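Periplasmic divalent cation tolerance protein (Synechococcus elongatus, PDB 6GDX) is a trimeric PII-like protein of the CutA family whose function is unsettled: it may carry or signal with a small molecule, a role in heavy-metal tolerance being unsupported. Local coordinates at residues Q47-A52 against Q83-K88; Q51-A56 against Q98-S103; P66-Y71 against I77-E82. One frame throughout, in Å; residues are numbered along the deposited sequence.

Contact 1: residues Q47-A52 against Q83-K88; sequences QQLAQA and QQMSFK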
loop_
_atom_site.group_PDB
_atom_site.type_symbol
_atom_site.label_atom_id
_atom_site.label_comp_id
_atom_site.label_asym_id
_atom_site.label_seq_id
_atom_site.Cartn_x
_atom_site.Cartn_y
_atom_site.Cartn_z
ATOM N N GLN B 47 -13.220 -12.300 2.080
ATOM C CA GLN B 47 -14.250 -11.822 3.004
ATOM C C GLN B 47 -14.308 -12.743 4.244
ATOM O O GLN B 47 -14.416 -12.276 5.361
ATOM C CB GLN B 47 -15.607 -11.785 2.291
ATOM C CG GLN B 47 -15.710 -10.723 1.236
ATOM C CD GLN B 47 -16.952 -10.833 0.397
ATOM O OE1 GLN B 47 -17.523 -11.925 0.241
ATOM N NE2 GLN B 47 -17.393 -9.712 -0.165
ATOM N N GLN B 48 -14.234 -14.040 4.021
ATOM C CA GLN B 48 -14.300 -14.989 5.108
ATOM C C GLN B 48 -13.092 -14.896 6.023
ATOM O O GLN B 48 -13.220 -14.946 7.272
ATOM C CB GLN B 48 -14.491 -16.394 4.551
ATOM C CG GLN B 48 -15.900 -16.576 3.971
ATOM C CD GLN B 48 -16.190 -17.966 3.432
ATOM O OE1 GLN B 48 -15.363 -18.870 3.528
ATOM N NE2 GLN B 48 -17.388 -18.144 2.871
ATOM N N LEU B 49 -11.907 -14.767 5.437
ATOM C CA LEU B 49 -10.688 -14.695 6.243
ATOM C C LEU B 49 -10.655 -13.395 7.029
ATOM O O LEU B 49 -10.248 -13.381 8.187
ATOM C CB LEU B 49 -9.471 -14.816 5.349
ATOM C CG LEU B 49 -8.119 -15.030 5.996
ATOM C CD1 LEU B 49 -8.084 -16.369 6.704
ATOM C CD2 LEU B 49 -7.008 -14.940 4.953
ATOM N N ALA B 50 -11.061 -12.302 6.381
ATOM C CA ALA B 50 -11.080 -11.017 7.054
ATOM C C ALA B 50 -12.018 -11.044 8.256
ATOM O O ALA B 50 -11.666 -10.602 9.346
ATOM C CB ALA B 50 -11.493 -9.940 6.089
ATOM N N GLN B 51 -13.229 -11.537 8.030
ATOM C CA GLN B 51 -14.210 -11.613 9.107
ATOM C C GLN B 51 -13.681 -12.456 10.261
ATOM O O GLN B 51 -13.822 -12.084 11.436
ATOM C CB GLN B 51 -15.495 -12.218 8.559
ATOM C CG GLN B 51 -16.579 -12.410 9.606
ATOM C CD GLN B 51 -17.402 -11.175 9.812
ATOM O OE1 GLN B 51 -17.452 -10.290 8.951
ATOM N NE2 GLN B 51 -18.081 -11.105 10.950
ATOM N N ALA B 52 -13.079 -13.588 9.943
ATOM C CA ALA B 52 -12.593 -14.490 10.965
ATOM C C ALA B 52 -11.472 -13.868 11.779
ATOM O O ALA B 52 -11.362 -14.067 13.011
ATOM C CB ALA B 52 -12.170 -15.825 10.355
ATOM N N GLN B 83 -7.007 -11.297 -4.457
ATOM C CA GLN B 83 -7.479 -10.237 -3.578
ATOM C C GLN B 83 -6.313 -9.878 -2.685
ATOM O O GLN B 83 -5.798 -10.742 -1.952
ATOM C CB GLN B 83 -8.630 -10.718 -2.712
ATOM C CG GLN B 83 -9.831 -11.190 -3.540
ATOM C CD GLN B 83 -10.614 -10.055 -4.159
ATOM O OE1 GLN B 83 -10.846 -9.031 -3.528
ATOM N NE2 GLN B 83 -11.048 -10.234 -5.384
ATOM N N GLN B 84 -5.894 -8.621 -2.706
ATOM C CA GLN B 84 -4.913 -8.121 -1.765
ATOM C C GLN B 84 -5.615 -7.815 -0.452
ATOM O O GLN B 84 -6.608 -7.077 -0.424
ATOM C CB GLN B 84 -4.261 -6.842 -2.305
ATOM C CG GLN B 84 -3.203 -6.227 -1.403
ATOM C CD GLN B 84 -1.963 -7.069 -1.393
ATOM O OE1 GLN B 84 -1.347 -7.252 -2.445
ATOM N NE2 GLN B 84 -1.596 -7.629 -0.245
ATOM N N MET B 85 -5.056 -8.300 0.631
ATOM C CA MET B 85 -5.557 -8.052 1.967
ATOM C C MET B 85 -4.548 -7.281 2.788
ATOM O O MET B 85 -3.334 -7.521 2.667
ATOM C CB MET B 85 -5.880 -9.377 2.644
ATOM C CG MET B 85 -6.818 -10.235 1.836
ATOM S SD MET B 85 -7.319 -11.766 2.690
ATOM C CE MET B 85 -8.343 -11.062 3.968
ATOM N N SER B 86 -5.035 -6.346 3.581
ATOM C CA SER B 86 -4.217 -5.567 4.497
ATOM C C SER B 86 -4.850 -5.633 5.870
ATOM O O SER B 86 -5.954 -5.106 6.082
ATOM C CB SER B 86 -4.123 -4.131 4.016
ATOM O OG SER B 86 -3.507 -3.317 4.971
ATOM N N PHE B 87 -4.172 -6.286 6.780
ATOM C CA PHE B 87 -4.624 -6.491 8.153
ATOM C C PHE B 87 -3.967 -5.432 9.030
ATOM O O PHE B 87 -2.730 -5.346 9.123
ATOM C CB PHE B 87 -4.204 -7.867 8.687
ATOM C CG PHE B 87 -4.859 -9.050 8.011
ATOM C CD1 PHE B 87 -4.491 -9.460 6.733
ATOM C CD2 PHE B 87 -5.819 -9.788 8.670
ATOM C CE1 PHE B 87 -5.098 -10.540 6.132
ATOM C CE2 PHE B 87 -6.420 -10.887 8.074
ATOM C CZ PHE B 87 -6.038 -11.287 6.817
ATOM N N LYS B 88 -4.787 -4.633 9.705
ATOM C CA LYS B 88 -4.306 -3.601 10.637
ATOM C C LYS B 88 -4.286 -4.195 12.025
ATOM O O LYS B 88 -5.349 -4.601 12.565
ATOM C CB LYS B 88 -5.250 -2.406 10.659
ATOM C CG LYS B 88 -5.146 -1.454 9.535
ATOM C CD LYS B 88 -5.449 -2.085 8.219
ATOM C CE LYS B 88 -5.735 -1.026 7.191
ATOM N NZ LYS B 88 -5.842 -1.639 5.850
#

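Contact 2: residues Q51-A56 against Q98-S103; sequences QAAVEA and QQWLQS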
loop_
_atom_site.group_PDB
_atom_site.type_symbol
_atom_site.label_atom_id
_atom_site.label_comp_id
_atom_site.label_asym_id
_atom_site.label_seq_id
_atom_site.Cartn_x
_atom_site.Cartn_y
_atom_site.Cartn_z
ATOM N N GLN B 51 -13.229 -11.537 8.030
ATOM C CA GLN B 51 -14.210 -11.613 9.107
ATOM C C GLN B 51 -13.681 -12.456 10.261
ATOM O O GLN B 51 -13.822 -12.084 11.436
ATOM C CB GLN B 51 -15.495 -12.218 8.559
ATOM C CG GLN B 51 -16.579 -12.410 9.606
ATOM C CD GLN B 51 -17.402 -11.175 9.812
ATOM O OE1 GLN B 51 -17.452 -10.290 8.951
ATOM N NE2 GLN B 51 -18.081 -11.105 10.950
ATOM N N ALA B 52 -13.079 -13.588 9.943
ATOM C CA ALA B 52 -12.593 -14.490 10.965
ATOM C C ALA B 52 -11.472 -13.868 11.779
ATOM O O ALA B 52 -11.362 -14.067 13.011
ATOM C CB ALA B 52 -12.170 -15.825 10.355
ATOM N N ALA B 53 -10.588 -13.103 11.137
ATOM C CA ALA B 53 -9.473 -12.480 11.865
ATOM C C ALA B 53 -9.966 -11.402 12.817
ATOM O O ALA B 53 -9.444 -11.274 13.935
ATOM C CB ALA B 53 -8.487 -11.891 10.867
ATOM N N VAL B 54 -10.941 -10.606 12.385
ATOM C CA VAL B 54 -11.515 -9.584 13.243
ATOM C C VAL B 54 -12.273 -10.241 14.408
ATOM O O VAL B 54 -12.145 -9.807 15.550
ATOM C CB VAL B 54 -12.386 -8.616 12.449
ATOM C CG1 VAL B 54 -12.996 -7.588 13.396
ATOM C CG2 VAL B 54 -11.552 -7.887 11.403
ATOM N N GLU B 55 -12.995 -11.303 14.115
ATOM C CA GLU B 55 -13.781 -12.004 15.127
ATOM C C GLU B 55 -12.891 -12.566 16.226
ATOM O O GLU B 55 -13.303 -12.607 17.402
ATOM C CB GLU B 55 -14.610 -13.103 14.470
ATOM C CG GLU B 55 -15.636 -13.758 15.392
ATOM C CD GLU B 55 -17.015 -13.830 14.735
ATOM O OE1 GLU B 55 -17.703 -12.786 14.622
ATOM O OE2 GLU B 55 -17.386 -14.922 14.301
ATOM N N ALA B 56 -11.701 -13.030 15.866
ATOM C CA ALA B 56 -10.738 -13.584 16.796
ATOM C C ALA B 56 -9.886 -12.556 17.527
ATOM O O ALA B 56 -9.018 -12.933 18.321
ATOM C CB ALA B 56 -9.850 -14.566 16.047
ATOM N N GLN B 98 0.027 -14.056 12.362
ATOM C CA GLN B 98 0.786 -14.851 11.369
ATOM C C GLN B 98 0.612 -16.352 11.609
ATOM O O GLN B 98 0.425 -17.123 10.656
ATOM C CB GLN B 98 2.275 -14.449 11.363
ATOM C CG GLN B 98 3.227 -15.385 10.614
ATOM C CD GLN B 98 2.792 -15.680 9.196
ATOM O OE1 GLN B 98 2.105 -14.882 8.556
ATOM N NE2 GLN B 98 3.201 -16.831 8.685
ATOM N N GLN B 99 0.662 -16.754 12.874
ATOM C CA GLN B 99 0.491 -18.167 13.237
ATOM C C GLN B 99 -0.903 -18.654 12.861
ATOM O O GLN B 99 -1.064 -19.747 12.303
ATOM C CB GLN B 99 0.713 -18.362 14.737
ATOM N N TRP B 100 -1.909 -17.822 13.114
ATOM C CA TRP B 100 -3.282 -18.144 12.765
ATOM C C TRP B 100 -3.442 -18.243 11.263
ATOM O O TRP B 100 -4.081 -19.176 10.760
ATOM C CB TRP B 100 -4.195 -17.088 13.368
ATOM C CG TRP B 100 -5.624 -17.199 13.138
ATOM C CD1 TRP B 100 -6.546 -17.839 13.915
ATOM C CD2 TRP B 100 -6.339 -16.548 12.104
ATOM N NE1 TRP B 100 -7.789 -17.654 13.390
ATOM C CE2 TRP B 100 -7.684 -16.857 12.278
ATOM C CE3 TRP B 100 -5.958 -15.716 11.029
ATOM C CZ2 TRP B 100 -8.669 -16.371 11.421
ATOM C CZ3 TRP B 100 -6.924 -15.239 10.189
ATOM C CH2 TRP B 100 -8.262 -15.584 10.366
ATOM N N LEU B 101 -2.804 -17.339 10.522
ATOM C CA LEU B 101 -2.772 -17.469 9.052
ATOM C C LEU B 101 -2.131 -18.762 8.560
ATOM O O LEU B 101 -2.614 -19.329 7.538
ATOM C CB LEU B 101 -2.071 -16.266 8.431
ATOM C CG LEU B 101 -2.879 -14.993 8.555
ATOM C CD1 LEU B 101 -2.008 -13.818 8.176
ATOM C CD2 LEU B 101 -4.103 -14.997 7.670
ATOM N N GLN B 102 -1.146 -19.301 9.284
ATOM C CA GLN B 102 -0.516 -20.582 8.928
ATOM C C GLN B 102 -1.585 -21.674 8.804
ATOM O O GLN B 102 -1.504 -22.534 7.921
ATOM C CB GLN B 102 0.558 -21.008 9.953
ATOM N N SER B 103 -2.610 -21.613 9.654
ATOM C CA SER B 103 -3.683 -22.607 9.667
ATOM C C SER B 103 -4.910 -22.247 8.852
ATOM O O SER B 103 -5.588 -23.139 8.372
ATOM C CB SER B 103 -4.136 -22.901 11.112
ATOM O OG SER B 103 -4.774 -21.799 11.719
#

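Contact 3: residues P66-Y71 against I77-E82; sequences PIQSCY and IARETE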
loop_
_atom_site.group_PDB
_atom_site.type_symbol
_atom_site.label_atom_id
_atom_site.label_comp_id
_atom_site.label_asym_id
_atom_site.label_seq_id
_atom_site.Cartn_x
_atom_site.Cartn_y
_atom_site.Cartn_z
ATOM N N PRO B 66 -9.322 -6.008 -5.155
ATOM C CA PRO B 66 -8.989 -6.955 -6.238
ATOM C C PRO B 66 -7.740 -6.512 -6.987
ATOM O O PRO B 66 -7.583 -5.324 -7.298
ATOM C CB PRO B 66 -10.221 -6.874 -7.150
ATOM C CG PRO B 66 -10.866 -5.584 -6.860
ATOM C CD PRO B 66 -10.548 -5.240 -5.439
ATOM N N ILE B 67 -6.865 -7.468 -7.276
ATOM C CA ILE B 67 -5.610 -7.215 -7.982
ATOM C C ILE B 67 -5.422 -8.296 -9.036
ATOM O O ILE B 67 -6.143 -9.297 -9.109
ATOM C CB ILE B 67 -4.397 -7.196 -7.021
ATOM C CG1 ILE B 67 -4.161 -8.561 -6.383
ATOM C CG2 ILE B 67 -4.545 -6.091 -5.986
ATOM C CD1 ILE B 67 -2.810 -8.699 -5.715
ATOM N N GLN B 68 -4.412 -8.071 -9.866
ATOM C CA GLN B 68 -3.786 -9.138 -10.622
ATOM C C GLN B 68 -2.374 -9.305 -10.098
ATOM O O GLN B 68 -1.720 -8.314 -9.707
ATOM C CB GLN B 68 -3.728 -8.784 -12.105
ATOM C CG GLN B 68 -5.076 -8.707 -12.751
ATOM C CD GLN B 68 -5.045 -8.087 -14.133
ATOM O OE1 GLN B 68 -4.043 -8.107 -14.824
ATOM N NE2 GLN B 68 -6.181 -7.566 -14.558
ATOM N N SER B 69 -1.895 -10.541 -10.034
ATOM C CA SER B 69 -0.536 -10.870 -9.589
ATOM C C SER B 69 0.183 -11.648 -10.676
ATOM O O SER B 69 -0.361 -12.632 -11.182
ATOM C CB SER B 69 -0.620 -11.759 -8.377
ATOM O OG SER B 69 -1.208 -11.038 -7.330
ATOM N N CYS B 70 1.383 -11.188 -11.007
ATOM C CA CYS B 70 2.248 -11.819 -11.985
ATOM C C CYS B 70 3.484 -12.384 -11.299
ATOM O O CYS B 70 4.148 -11.670 -10.528
ATOM C CB CYS B 70 2.644 -10.769 -13.005
ATOM S SG CYS B 70 3.692 -11.428 -14.328
ATOM N N TYR B 71 3.782 -13.646 -11.558
ATOM C CA TYR B 71 4.895 -14.342 -10.897
ATOM C C TYR B 71 5.178 -15.577 -11.725
ATOM O O TYR B 71 4.350 -15.994 -12.542
ATOM C CB TYR B 71 4.549 -14.765 -9.455
ATOM C CG TYR B 71 3.287 -15.543 -9.291
ATOM C CD1 TYR B 71 2.059 -14.891 -9.128
ATOM C CD2 TYR B 71 3.273 -16.927 -9.347
ATOM C CE1 TYR B 71 0.884 -15.596 -9.020
ATOM C CE2 TYR B 71 2.088 -17.634 -9.232
ATOM C CZ TYR B 71 0.894 -16.971 -9.070
ATOM O OH TYR B 71 -0.289 -17.684 -8.949
ATOM N N ILE B 77 5.556 -17.966 -16.677
ATOM C CA ILE B 77 4.978 -16.740 -16.122
ATOM C C ILE B 77 3.475 -16.921 -16.026
ATOM O O ILE B 77 2.816 -17.279 -17.005
ATOM C CB ILE B 77 5.258 -15.522 -17.021
ATOM C CG1 ILE B 77 6.727 -15.367 -17.298
ATOM C CG2 ILE B 77 4.672 -14.247 -16.395
ATOM C CD1 ILE B 77 7.478 -15.108 -16.060
ATOM N N ALA B 78 2.925 -16.635 -14.857
ATOM C CA ALA B 78 1.490 -16.667 -14.588
ATOM C C ALA B 78 1.012 -15.259 -14.309
ATOM O O ALA B 78 1.759 -14.425 -13.782
ATOM C CB ALA B 78 1.199 -17.538 -13.376
ATOM N N ARG B 79 -0.242 -14.980 -14.655
ATOM C CA ARG B 79 -0.902 -13.761 -14.180
ATOM C C ARG B 79 -2.286 -14.180 -13.742
ATOM O O ARG B 79 -3.049 -14.714 -14.559
ATOM C CB ARG B 79 -0.948 -12.646 -15.213
ATOM C CG ARG B 79 -1.562 -11.385 -14.588
ATOM C CD ARG B 79 -1.598 -10.166 -15.461
ATOM N NE ARG B 79 -2.542 -10.442 -16.522
ATOM C CZ ARG B 79 -2.232 -10.756 -17.779
ATOM N NH1 ARG B 79 -3.210 -11.001 -18.650
ATOM N NH2 ARG B 79 -0.973 -10.817 -18.199
ATOM N N GLU B 80 -2.607 -13.976 -12.475
ATOM C CA GLU B 80 -3.862 -14.483 -11.904
ATOM C C GLU B 80 -4.548 -13.371 -11.167
ATOM O O GLU B 80 -3.902 -12.479 -10.588
ATOM C CB GLU B 80 -3.587 -15.623 -10.925
ATOM C CG GLU B 80 -2.889 -16.843 -11.542
ATOM C CD GLU B 80 -3.647 -17.542 -12.666
ATOM O OE1 GLU B 80 -4.883 -17.399 -12.819
ATOM O OE2 GLU B 80 -2.970 -18.271 -13.428
ATOM N N THR B 81 -5.867 -13.450 -11.105
ATOM C CA THR B 81 -6.616 -12.545 -10.237
ATOM C C THR B 81 -6.492 -12.994 -8.814
ATOM O O THR B 81 -6.523 -14.189 -8.500
ATOM C CB THR B 81 -8.087 -12.494 -10.644
ATOM O OG1 THR B 81 -8.621 -13.810 -10.635
ATOM C CG2 THR B 81 -8.223 -11.865 -11.994
ATOM N N GLU B 82 -6.328 -12.025 -7.935
ATOM C CA GLU B 82 -6.219 -12.267 -6.497
ATOM C C GLU B 82 -6.902 -11.128 -5.772
ATOM O O GLU B 82 -7.342 -10.135 -6.361
ATOM C CB GLU B 82 -4.765 -12.419 -6.057
ATOM C CG GLU B 82 -4.070 -13.666 -6.552
ATOM C CD GLU B 82 -2.757 -13.949 -5.847
ATOM O OE1 GLU B 82 -2.030 -12.993 -5.596
ATOM O OE2 GLU B 82 -2.463 -15.152 -5.559
HETATM O O HOH W 1 -2.464 -16.656 -7.771
#

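Contact 1: residues Q47-A52 against Q83-K88
Leu-49 and Ala-50 of helix 43-55 meet Met-85 and Phe-87 of strand 76-90, in a contact carried by apolar side chains. In the sulfur packing, methyl CD2 of Leu-49 lies 3.9 Å from SD of Met-85, the two side chains crossing at about a right angle. The Met-85 chain runs out extended and then bends at its last torsion (chi3 70°), which carries CE on toward the helix: it lies 3.8 Å from the backbone N of Ala-50 and 4.0 Å from CB of that residue. The aromatic packing is looser. CD2 of Leu-49 approaches the Phe-87 ring at its edge, near the ring plane, 4.2 Å from CZ. Helix and strand segments run almost parallel, 6° apart, with axes 10.3 Å apart, a spacing that these side chains fill. Beyond the pair, Leu-97 and Val-62 also touch Phe-87, Ala-46 touches Met-85, and Cys-70 of the second subunit packs on Ala-50. All four touching residues are buried, and strand backbone groups such as those of Met-85 and Phe-87 pair with Thr-38 and Leu-36 in the sheet. Helix and sheet are therefore held here by shape and dispersion, without any directional polar bond between the segments.

Contact 2: residues Q51-A56 against Q98-S103
A chi1 of 179° sets CG of Trp-100 opposite its backbone N, and with the indole plane about perpendicular to the CA-CB-CG plane (chi2 91°) this residue of helix 91-104 extends its six-membered ring against Ala-52 and Ala-53 of helix 43-55. The methyl of Ala-52 arrives at the ring edge, in plane, with CB 3.7 Å from CZ2 of Trp-100. Ala-53 is met by the neighbouring corner: its CB stands 3.7 Å from CH2 of Trp-100, and its backbone N lies obliquely to the ring, 3.5 Å from that same CH2. The small alanines let the indole come right up to the helix backbone. On its own helix, the carbonyl O of Trp-100 accepts from two donors, OG of Ser-103 at 2.9 Å and N of Ser-103 at 3.1 Å; the hydroxyl comes in 16° from the carbonyl plane. Leu-49 and Leu-58 also pack on the indole, while Val-54, whose side chain leaves the helix away from Trp-100, packs on Ile-77 of the second subunit. One large aromatic thus makes the contact for its segment, held by van der Waals packing on the alanine methyls and helix backbone, while remaining partly exposed.

Contact 3: residues P66-Y71 against I77-E82
Ser-69 and Glu-82, on neighbouring antiparallel strands, are tied by the Ser-69 hydroxyl: in the conformer described, OG donates to OE1 of Glu-82 at 2.7 Å, arriving 38° above the carboxylate plane. The other oxygen, OE2 of Glu-82, accepts from a water at 2.7 Å, and that water lies 2.7 Å from OH of Tyr-71, so it bridges the phenol and the carboxylate. Tyr-71 CG takes the position between backbone N and carbonyl carbon (chi1 52°), which swings the ring over Ala-78: CB of Ala-78 lies under one face toward the rim, its nearest ring atom being CE2 of Tyr-71 at 4.2 Å. Beneath these side chains, Ile-67, Ser-69 and Tyr-71 form hydrogen-bonded pairs with Glu-82, Glu-80 and Ala-78, each with two bonds, for example Ser-69 N to Glu-80 O at 2.8 Å. On the sheet's other face, SG of Cys-70, in the conformer described, touches CG2 of Ile-77 at 3.6 Å. Further out, Thr-39 and Tyr-107 bond to the Glu-82 carboxylate, and the amide of Gln-68 bonds to Glu-43 and Gln-47 of the third subunit. Gln-68 to Tyr-71 also pair antiparallel with a strand of that subunit. This beta hairpin carries the ferredoxin-like sheet across the trimer interface, beside a site where Bis-Tris, probably from the crystallisation liquor, bonds weakly to Glu-82 and may mark a pocket.

Followed from the N terminus, the chain passes along helix 43-55, where contacts 1 and 2 start, sharing Gln-51 and Ala-52. It then enters strand 61-73 and turns back into strand 76-90, and contact 3 closes this short hairpin. Continuing along the same strand, the chain reaches 83-88 and closes the loop of contact 1; helix 91-104 follows and closes the longer one of contact 2. The hairpin of contact 3 nests within both. Contacts 1 and 2 abut through Phe-87 on Ala-53 and Leu-49 on Leu-101, joining both helices to the sheet. Contact 3 meets contact 1 along strand 76-90, where Gln-84 packs on Ile-67, but its centre is about 23 Å from that of contact 2.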